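Local structure of inorganic pyrophosphatase (6LL8) at residues G138-A143 against E165-I170. The protein probably hydrolyses inorganic diphosphate to two phosphates, as a metal-dependent family II pyrophosphatase of a cold-adapted bacterium. Residues are numbered along the deposited sequence; the frame is centred on the assembly and turned at random.
Sequences GIMMCA and EALAEI
Leu167 and Met141 face each other where helices 134-147 and 158-171 pack, their CB atoms 4.0 Å apart and their CA atoms 5.7 Å apart. Around this pair the contact illustrates how two roughly antiparallel helices can be joined by a few apolar side chains, with no hydrogen bond between the segments. The leucine works through one branch: chi1 (-66°) sets CG anti to its own carbonyl carbon, and chi2 (166°) makes CD1 the methyl that crosses to the other helix, where it lies 3.8 Å from Met140 CB and equally far from the backbone N of Met141. The methyl therefore meets the helix at the junction of two successive residues, touching main chain as well as side chain. Met141 reaches back across the contact. CG anti to the backbone N and a nearly extended chi2 carry its SD to 3.7 Å from Ala168 CB; the bend at chi3 then turns CE away from Ala168. The sulfur also lies 3.7 Å from Ala168 CA, so it rests against the root of that small residue, an apolar contact.

Both segments belong to the helical part of the chain that follows the parallel sheet of the DHH domain, and their axes approach to 8.5 Å at 146° between N-to-C directions. The Met140 side chain is about 8 Å from that of Asp15, a magnesium ligand, and about 12 Å from a bound magnesium ion, which sets the contact outside the metal's first shell. Met140 also packs on Asn118, Ile121 and Lys122 of helix 117-128. On the Met141 flank, Phe176 of helix 176-187 touches both Met141 and Ala168. Leu167 also packs on Ile132, in the loop before helix 134-147.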
loop_
_atom_site.group_PDB
_atom_site.type_symbol
_atom_site.label_atom_id
_atom_site.label_comp_id
_atom_site.label_asym_id
_atom_site.label_seq_id
_atom_site.Cartn_x
_atom_site.Cartn_y
_atom_site.Cartn_z
ATOM N N GLY A 138 0.649 16.902 -7.826
ATOM C CA GLY A 138 1.815 16.116 -8.213
ATOM C C GLY A 138 1.956 14.865 -7.368
ATOM O O GLY A 138 2.248 13.801 -7.895
ATOM N N ILE A 139 1.834 15.010 -6.046
ATOM C CA ILE A 139 2.034 13.828 -5.186
ATOM C C ILE A 139 0.861 12.869 -5.378
ATOM O O ILE A 139 1.074 11.643 -5.309
ATOM C CB ILE A 139 2.326 14.190 -3.726
ATOM C CG1 ILE A 139 1.136 14.797 -2.985
ATOM C CG2 ILE A 139 3.569 15.058 -3.638
ATOM C CD1 ILE A 139 1.374 14.978 -1.505
ATOM N N MET A 140 -0.350 13.351 -5.589
ATOM C CA MET A 140 -1.489 12.465 -5.854
ATOM C C MET A 140 -1.266 11.680 -7.147
ATOM O O MET A 140 -1.496 10.472 -7.211
ATOM C CB MET A 140 -2.779 13.270 -5.930
ATOM C CG MET A 140 -3.226 13.902 -4.611
ATOM S SD MET A 140 -4.713 14.889 -4.776
ATOM C CE MET A 140 -5.933 13.617 -5.054
ATOM N N MET A 141 -0.806 12.386 -8.168
ATOM C CA MET A 141 -0.487 11.764 -9.459
ATOM C C MET A 141 0.532 10.645 -9.261
ATOM O O MET A 141 0.364 9.535 -9.789
ATOM C CB MET A 141 0.053 12.841 -10.384
ATOM C CG MET A 141 0.421 12.342 -11.779
ATOM S SD MET A 141 1.663 13.351 -12.616
ATOM C CE MET A 141 3.078 12.963 -11.597
ATOM N N CYS A 142 1.593 10.945 -8.520
ATOM C CA CYS A 142 2.647 9.937 -8.283
ATOM C C CYS A 142 2.058 8.740 -7.547
ATOM O O CYS A 142 2.397 7.581 -7.870
ATOM C CB CYS A 142 3.809 10.510 -7.500
ATOM S SG CYS A 142 4.826 11.660 -8.429
ATOM N N ALA A 143 1.253 8.975 -6.523
ATOM C CA ALA A 143 0.673 7.846 -5.785
ATOM C C ALA A 143 -0.123 6.930 -6.711
ATOM O O ALA A 143 -0.023 5.691 -6.596
ATOM C CB ALA A 143 -0.208 8.341 -4.671
ATOM N N GLU A 165 -4.282 11.818 -15.681
ATOM C CA GLU A 165 -4.201 12.822 -16.765
ATOM C C GLU A 165 -4.587 14.200 -16.217
ATOM O O GLU A 165 -3.929 15.207 -16.530
ATOM C CB GLU A 165 -5.099 12.381 -17.916
ATOM C CG GLU A 165 -4.543 11.177 -18.656
ATOM C CD GLU A 165 -5.471 10.553 -19.679
ATOM O OE1 GLU A 165 -6.681 10.851 -19.633
ATOM O OE2 GLU A 165 -4.972 9.695 -20.438
ATOM N N ALA A 166 -5.676 14.283 -15.448
ATOM C CA ALA A 166 -6.155 15.580 -14.921
ATOM C C ALA A 166 -5.137 16.150 -13.929
ATOM O O ALA A 166 -4.811 17.342 -13.956
ATOM C CB ALA A 166 -7.486 15.412 -14.256
ATOM N N LEU A 167 -4.624 15.293 -13.036
ATOM C CA LEU A 167 -3.654 15.757 -12.033
ATOM C C LEU A 167 -2.329 16.163 -12.667
ATOM O O LEU A 167 -1.709 17.126 -12.191
ATOM C CB LEU A 167 -3.434 14.684 -10.966
ATOM C CG LEU A 167 -4.641 14.382 -10.102
ATOM C CD1 LEU A 167 -4.401 13.086 -9.329
ATOM C CD2 LEU A 167 -4.954 15.508 -9.136
ATOM N N ALA A 168 -1.874 15.430 -13.674
ATOM C CA ALA A 168 -0.612 15.763 -14.351
ATOM C C ALA A 168 -0.732 17.160 -14.961
ATOM O O ALA A 168 0.214 17.935 -14.866
ATOM C CB ALA A 168 -0.280 14.767 -15.421
ATOM N N GLU A 169 -1.879 17.487 -15.545
ATOM C CA GLU A 169 -2.082 18.842 -16.141
ATOM C C GLU A 169 -1.993 19.888 -15.036
ATOM O O GLU A 169 -1.305 20.887 -15.193
ATOM C CB GLU A 169 -3.414 18.876 -16.890
ATOM C CG GLU A 169 -3.764 20.197 -17.551
ATOM C CD GLU A 169 -5.055 20.176 -18.354
ATOM O OE1 GLU A 169 -6.079 20.089 -17.727
ATOM O OE2 GLU A 169 -5.011 20.289 -19.601
ATOM N N ILE A 170 -2.646 19.663 -13.897
ATOM C CA ILE A 170 -2.617 20.634 -12.780
ATOM C C ILE A 170 -1.202 20.786 -12.251
ATOM O O ILE A 170 -0.770 21.882 -11.916
ATOM C CB ILE A 170 -3.597 20.205 -11.679
ATOM C CG1 ILE A 170 -5.034 20.241 -12.180
ATOM C CG2 ILE A 170 -3.425 21.059 -10.443
ATOM C CD1 ILE A 170 -5.998 19.479 -11.313
#